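Local structure of 16S rRNA aminocarboxypropyltransferase (Vulcanisaeta distributa, 5APG) at residues L93-G105 / N141-Y153. The protein binds S-adenosylmethionine and probably transfers its 3-amino-3-carboxypropyl group to an N1-methylpseudouridine of 16S ribosomal RNA, the last step of its hypermodification. Sequence-based numbering, arbitrary orientation. Where two conformers were deposited one is given.
With EEM ([(3S)-3-amino-4-hydroxy-4-oxo-butyl]-[[(2S,3S,4R,5R)-5-(6-aminopurin-9-yl)-3,4-dihydroxy-oxolan-2-yl]methyl]-methyl-selanium), chain D.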
loop_
_atom_site.group_PDB
_atom_site.type_symbol
_atom_site.label_atom_id
_atom_site.label_comp_id
_atom_site.label_asym_id
_atom_site.label_seq_id
_atom_site.Cartn_x
_atom_site.Cartn_y
_atom_site.Cartn_z
ATOM N N LEU A 93 5.373 1.901 1.092
ATOM C CA LEU A 93 5.321 1.028 2.247
ATOM C C LEU A 93 6.714 0.487 2.507
ATOM O O LEU A 93 7.482 0.280 1.573
ATOM C CB LEU A 93 4.334 -0.120 2.039
ATOM C CG LEU A 93 2.859 0.280 2.067
ATOM C CD1 LEU A 93 2.027 -0.880 1.578
ATOM C CD2 LEU A 93 2.443 0.698 3.476
ATOM N N PRO A 94 7.050 0.269 3.784
ATOM C CA PRO A 94 8.266 -0.482 4.094
ATOM C C PRO A 94 8.155 -1.883 3.515
ATOM O O PRO A 94 7.044 -2.355 3.242
ATOM C CB PRO A 94 8.302 -0.502 5.630
ATOM C CG PRO A 94 6.932 -0.161 6.058
ATOM C CD PRO A 94 6.356 0.727 4.997
ATOM N N LEU A 95 9.293 -2.539 3.336
ATOM C CA LEU A 95 9.354 -3.789 2.595
ATOM C C LEU A 95 8.584 -4.913 3.275
ATOM O O LEU A 95 8.857 -5.263 4.427
ATOM C CB LEU A 95 10.812 -4.204 2.395
ATOM C CG LEU A 95 10.985 -5.410 1.470
ATOM C CD1 LEU A 95 10.583 -5.048 0.048
ATOM C CD2 LEU A 95 12.409 -5.908 1.521
ATOM N N LEU A 96 7.627 -5.480 2.547
ATOM C CA LEU A 96 6.791 -6.554 3.062
ATOM C C LEU A 96 6.646 -7.647 2.014
ATOM O O LEU A 96 6.891 -7.423 0.827
ATOM C CB LEU A 96 5.417 -6.017 3.475
ATOM C CG LEU A 96 5.426 -5.084 4.689
ATOM C CD1 LEU A 96 4.187 -4.189 4.709
ATOM C CD2 LEU A 96 5.530 -5.884 5.982
ATOM N N ILE A 97 6.249 -8.829 2.462
ATOM C CA ILE A 97 6.101 -9.976 1.582
ATOM C C ILE A 97 4.626 -10.181 1.244
ATOM O O ILE A 97 3.782 -10.204 2.138
ATOM C CB ILE A 97 6.675 -11.245 2.242
ATOM C CG1 ILE A 97 8.136 -11.024 2.650
ATOM C CG2 ILE A 97 6.549 -12.438 1.320
ATOM C CD1 ILE A 97 9.030 -10.589 1.505
ATOM N N ALA A 98 4.316 -10.319 -0.040
ATOM C CA ALA A 98 2.932 -10.511 -0.475
ATOM C C ALA A 98 2.406 -11.875 -0.039
ATOM O O ALA A 98 3.146 -12.860 -0.025
ATOM C CB ALA A 98 2.820 -10.361 -1.995
ATOM N N ALA A 99 1.125 -11.923 0.316
ATOM C CA ALA A 99 0.486 -13.168 0.726
ATOM C C ALA A 99 -0.615 -13.600 -0.239
ATOM O O ALA A 99 -1.172 -14.686 -0.097
ATOM C CB ALA A 99 -0.083 -13.029 2.130
ATOM N N ASN A 100 -0.940 -12.747 -1.208
ATOM C CA ASN A 100 -1.985 -13.070 -2.178
ATOM C C ASN A 100 -1.533 -14.213 -3.096
ATOM O O ASN A 100 -0.334 -14.416 -3.280
ATOM C CB ASN A 100 -2.371 -11.819 -2.985
ATOM C CG ASN A 100 -1.277 -11.356 -3.922
ATOM O OD1 ASN A 100 -1.023 -11.980 -4.951
ATOM N ND2 ASN A 100 -0.637 -10.237 -3.583
ATOM N N PRO A 101 -2.490 -14.974 -3.658
ATOM C CA PRO A 101 -2.166 -16.153 -4.474
ATOM C C PRO A 101 -1.340 -15.861 -5.728
ATOM O O PRO A 101 -0.636 -16.749 -6.199
ATOM C CB PRO A 101 -3.545 -16.701 -4.865
ATOM C CG PRO A 101 -4.477 -16.170 -3.846
ATOM C CD PRO A 101 -3.945 -14.822 -3.474
ATOM N N THR A 102 -1.422 -14.645 -6.255
ATOM C CA THR A 102 -0.687 -14.298 -7.469
ATOM C C THR A 102 0.810 -14.138 -7.220
ATOM O O THR A 102 1.633 -14.668 -7.969
ATOM C CB THR A 102 -1.223 -12.996 -8.094
ATOM O OG1 THR A 102 -2.627 -13.124 -8.335
ATOM C CG2 THR A 102 -0.508 -12.694 -9.405
ATOM N N HIS A 103 1.161 -13.408 -6.168
ATOM C CA HIS A 103 2.555 -13.072 -5.915
ATOM C C HIS A 103 3.055 -13.571 -4.566
ATOM O O HIS A 103 3.977 -12.983 -4.000
ATOM C CB HIS A 103 2.753 -11.556 -5.993
ATOM C CG HIS A 103 2.542 -10.988 -7.363
ATOM N ND1 HIS A 103 1.691 -9.935 -7.609
ATOM C CD2 HIS A 103 3.077 -11.327 -8.561
ATOM C CE1 HIS A 103 1.705 -9.648 -8.899
ATOM N NE2 HIS A 103 2.538 -10.479 -9.498
ATOM N N TYR A 104 2.460 -14.652 -4.064
ATOM C CA TYR A 104 2.822 -15.188 -2.753
ATOM C C TYR A 104 4.330 -15.332 -2.575
ATOM O O TYR A 104 5.012 -15.924 -3.410
ATOM C CB TYR A 104 2.156 -16.548 -2.511
ATOM C CG TYR A 104 2.468 -17.107 -1.140
ATOM C CD1 TYR A 104 1.707 -16.753 -0.035
ATOM C CD2 TYR A 104 3.545 -17.964 -0.944
ATOM C CE1 TYR A 104 1.998 -17.250 1.224
ATOM C CE2 TYR A 104 3.845 -18.462 0.308
ATOM C CZ TYR A 104 3.068 -18.102 1.388
ATOM O OH TYR A 104 3.366 -18.602 2.634
ATOM N N GLY A 105 4.845 -14.781 -1.483
ATOM C CA GLY A 105 6.243 -14.959 -1.138
ATOM C C GLY A 105 7.185 -13.917 -1.707
ATOM O O GLY A 105 8.363 -13.895 -1.358
ATOM N N ASN A 141 -3.052 -14.168 6.745
ATOM C CA ASN A 141 -1.703 -14.712 6.596
ATOM C C ASN A 141 -0.671 -13.648 6.206
ATOM O O ASN A 141 0.524 -13.837 6.414
ATOM C CB ASN A 141 -1.691 -15.836 5.560
ATOM C CG ASN A 141 -0.441 -16.697 5.654
ATOM O OD1 ASN A 141 -0.001 -17.055 6.748
ATOM N ND2 ASN A 141 0.139 -17.028 4.506
ATOM N N PHE A 142 -1.137 -12.540 5.636
ATOM C CA PHE A 142 -0.254 -11.421 5.304
ATOM C C PHE A 142 0.455 -10.894 6.544
ATOM O O PHE A 142 1.648 -10.595 6.509
ATOM C CB PHE A 142 -1.036 -10.291 4.635
ATOM C CG PHE A 142 -0.207 -9.074 4.339
ATOM C CD1 PHE A 142 0.730 -9.090 3.320
ATOM C CD2 PHE A 142 -0.364 -7.914 5.082
ATOM C CE1 PHE A 142 1.496 -7.968 3.042
ATOM C CE2 PHE A 142 0.401 -6.789 4.811
ATOM C CZ PHE A 142 1.330 -6.819 3.789
ATOM N N ILE A 143 -0.284 -10.781 7.643
ATOM C CA ILE A 143 0.308 -10.344 8.899
ATOM C C ILE A 143 1.191 -11.442 9.491
ATOM O O ILE A 143 2.286 -11.162 9.978
ATOM C CB ILE A 143 -0.773 -9.920 9.909
ATOM C CG1 ILE A 143 -1.436 -8.626 9.430
ATOM C CG2 ILE A 143 -0.173 -9.720 11.298
ATOM C CD1 ILE A 143 -2.525 -8.118 10.340
ATOM N N ILE A 144 0.728 -12.688 9.426
ATOM C CA ILE A 144 1.502 -13.822 9.936
ATOM C C ILE A 144 2.903 -13.900 9.325
ATOM O O ILE A 144 3.902 -13.953 10.047
ATOM C CB ILE A 144 0.777 -15.159 9.679
ATOM C CG1 ILE A 144 -0.556 -15.201 10.435
ATOM C CG2 ILE A 144 1.662 -16.344 10.078
ATOM C CD1 ILE A 144 -0.402 -15.219 11.943
ATOM N N ILE A 145 2.984 -13.904 7.997
ATOM C CA ILE A 145 4.275 -14.091 7.343
ATOM C C ILE A 145 5.134 -12.829 7.429
ATOM O O ILE A 145 6.344 -12.891 7.241
ATOM C CB ILE A 145 4.114 -14.513 5.865
ATOM C CG1 ILE A 145 3.490 -13.391 5.035
ATOM C CG2 ILE A 145 3.285 -15.791 5.758
ATOM C CD1 ILE A 145 3.564 -13.645 3.542
ATOM N N ASN A 146 4.518 -11.688 7.734
ATOM C CA ASN A 146 5.269 -10.440 7.891
ATOM C C ASN A 146 5.401 -9.981 9.339
ATOM O O ASN A 146 5.863 -8.869 9.593
ATOM C CB ASN A 146 4.615 -9.318 7.081
ATOM C CG ASN A 146 4.822 -9.479 5.596
ATOM O OD1 ASN A 146 5.938 -9.331 5.099
ATOM N ND2 ASN A 146 3.749 -9.789 4.875
ATOM N N GLN A 147 4.999 -10.835 10.276
ATOM C CA GLN A 147 4.836 -10.435 11.675
ATOM C C GLN A 147 6.073 -9.771 12.274
ATOM O O GLN A 147 5.978 -8.710 12.888
ATOM C CB GLN A 147 4.450 -11.648 12.522
ATOM C CG GLN A 147 4.180 -11.315 13.979
ATOM C CD GLN A 147 2.829 -10.660 14.184
ATOM O OE1 GLN A 147 2.744 -9.459 14.451
ATOM N NE2 GLN A 147 1.762 -11.447 14.070
ATOM N N LYS A 148 7.233 -10.386 12.077
ATOM C CA LYS A 148 8.471 -9.871 12.654
ATOM C C LYS A 148 8.872 -8.520 12.068
ATOM O O LYS A 148 9.425 -7.674 12.773
ATOM C CB LYS A 148 9.602 -10.878 12.463
ATOM C CG LYS A 148 9.519 -12.074 13.396
ATOM C CD LYS A 148 10.756 -12.950 13.279
ATOM C CE LYS A 148 10.750 -14.059 14.322
ATOM N NZ LYS A 148 12.076 -14.733 14.416
ATOM N N TYR A 149 8.595 -8.318 10.782
ATOM C CA TYR A 149 8.913 -7.053 10.129
ATOM C C TYR A 149 7.935 -5.976 10.578
ATOM O O TYR A 149 8.336 -4.871 10.945
ATOM C CB TYR A 149 8.875 -7.208 8.605
ATOM C CG TYR A 149 9.519 -8.484 8.120
ATOM C CD1 TYR A 149 10.795 -8.843 8.539
ATOM C CD2 TYR A 149 8.841 -9.347 7.265
ATOM C CE1 TYR A 149 11.388 -10.018 8.108
ATOM C CE2 TYR A 149 9.424 -10.525 6.830
ATOM C CZ TYR A 149 10.696 -10.855 7.257
ATOM O OH TYR A 149 11.278 -12.023 6.828
ATOM N N LEU A 150 6.648 -6.311 10.550
ATOM C CA LEU A 150 5.591 -5.384 10.938
ATOM C C LEU A 150 5.751 -4.877 12.368
ATOM O O LEU A 150 5.465 -3.713 12.651
ATOM C CB LEU A 150 4.223 -6.047 10.774
ATOM C CG LEU A 150 3.702 -6.127 9.339
ATOM C CD1 LEU A 150 2.482 -7.031 9.259
ATOM C CD2 LEU A 150 3.381 -4.733 8.808
ATOM N N GLU A 151 6.206 -5.750 13.264
ATOM C CA GLU A 151 6.439 -5.372 14.656
ATOM C C GLU A 151 7.475 -4.258 14.744
ATOM O O GLU A 151 7.320 -3.312 15.519
ATOM C CB GLU A 151 6.888 -6.584 15.482
ATOM C CG GLU A 151 7.073 -6.303 16.973
ATOM C CD GLU A 151 8.484 -5.850 17.326
ATOM O OE1 GLU A 151 9.433 -6.251 16.620
ATOM O OE2 GLU A 151 8.644 -5.096 18.311
ATOM N N ARG A 152 8.535 -4.368 13.949
ATOM C CA ARG A 152 9.569 -3.341 13.906
ATOM C C ARG A 152 9.068 -2.088 13.196
ATOM O O ARG A 152 9.284 -0.973 13.661
ATOM C CB ARG A 152 10.827 -3.873 13.211
ATOM C CG ARG A 152 11.566 -4.965 13.978
ATOM C CD ARG A 152 12.309 -4.408 15.188
ATOM N NE ARG A 152 11.442 -4.234 16.350
ATOM C CZ ARG A 152 11.521 -3.211 17.196
ATOM N NH1 ARG A 152 12.426 -2.260 17.013
ATOM N NH2 ARG A 152 10.689 -3.140 18.226
ATOM N N TYR A 153 8.394 -2.278 12.062
ATOM C CA TYR A 153 7.858 -1.146 11.303
ATOM C C TYR A 153 6.855 -0.331 12.122
ATOM O O TYR A 153 6.826 0.898 12.042
ATOM C CB TYR A 153 7.184 -1.616 10.012
ATOM C CG TYR A 153 8.109 -2.294 9.025
ATOM C CD1 TYR A 153 9.470 -2.007 8.999
ATOM C CD2 TYR A 153 7.613 -3.213 8.109
ATOM C CE1 TYR A 153 10.315 -2.629 8.087
ATOM C CE2 TYR A 153 8.445 -3.839 7.200
ATOM C CZ TYR A 153 9.794 -3.545 7.193
ATOM O OH TYR A 153 10.613 -4.170 6.278
HETATM C C2 EEM D . 3.175 1.641 -1.587
HETATM N N3 EEM D . 2.000 1.361 -2.064
HETATM C C4 EEM D . 1.726 0.136 -2.476
HETATM C "C1'" EEM D . -0.691 0.176 -3.194
HETATM C "C2'" EEM D . -0.496 1.233 -4.310
HETATM C "C3'" EEM D . -0.802 0.507 -5.454
HETATM C "C4'" EEM D . -1.771 -0.386 -5.189
HETATM C "C5'" EEM D . -1.611 -1.700 -5.860
HETATM O O EEM D . -5.236 -5.397 -5.629
HETATM C C EEM D . -5.349 -5.594 -6.807
HETATM O OXT EEM D . -6.414 -5.963 -7.273
HETATM C CA EEM D . -4.187 -5.342 -7.742
HETATM N N EEM D . -4.539 -5.846 -9.039
HETATM C CB EEM D . -3.967 -3.836 -7.748
HETATM C CG EEM D . -2.645 -3.395 -8.340
HETATM SE SE EEM D . -2.172 -1.572 -7.725
HETATM C CE EEM D . -0.616 -0.923 -8.679
HETATM O "O4'" EEM D . -1.487 -0.705 -3.642
HETATM O "O3'" EEM D . -1.029 1.378 -6.630
HETATM O "O2'" EEM D . -1.560 2.153 -4.046
HETATM N N9 EEM D . 0.645 -0.455 -3.005
HETATM C C8 EEM D . 0.980 -1.711 -3.221
HETATM N N7 EEM D . 2.224 -1.947 -2.872
HETATM C C5 EEM D . 2.735 -0.802 -2.386
HETATM N N1 EEM D . 4.170 0.786 -1.481
HETATM C C6 EEM D . 4.010 -0.445 -1.866
HETATM N N6 EEM D . 5.060 -1.381 -1.782
HETATM O O HOH W 1 -1.308 -16.554 2.126
#
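Leu96 is the apolar centre where the loop 93-105 meets helix 141-153, and its two methyls divide the work. CD1 reaches CZ of Phe142, the two side chains crossing at about a right angle, while CD2 lies 3.7 Å from Leu150 CD2 and meets the Tyr153 ring at its edge, in plane. Over one face of the same ring, Pro94 CB makes a CH-pi contact, 3.5 Å from the centroid and only 4° off the normal. Ala99 CB packs on Phe142 CA at 3.6 Å, and CD1 of Ile145 closes on Ile97 CG2.

Asn146 reaches the loop backbone with both ends of its amide. Its side chain, with CG anti to the carbonyl carbon (chi1 -73°), meets the Ile97 backbone with the amide edge: OD1 accepts from Ile97 N at 2.7 Å, and ND2 donates to Ile97 O at 2.8 Å, nearly straight at 173°, lying in the Ile97 carbonyl plane on a lone pair of that oxygen. The second N-H of ND2 turns back to Phe142 O, so both hydrogens and the oxygen are used and the amide cannot easily flip; ND2 also lies over one face of the Phe142 ring. A leucine in place of Asn146 would probably leave the Ile97 N-H and C=O without these mates and let the loop shift.

Farther along, Tyr153 OH donates to Leu95 O at 2.8 Å. At the outer edge a water joins Ala99 O to Asn141 ND2, beside the Tyr104 ring edge. Leu93, at the start of 93-105, donates its N-H to adenine N1 of the bound selenium analogue of S-adenosylmethionine. Backbone-directed bonds from Asn146 and Tyr153 thus probably help to set the course of the loop just after this adenine contact, consistent with a cofactor-binding loop of the SPOUT fold.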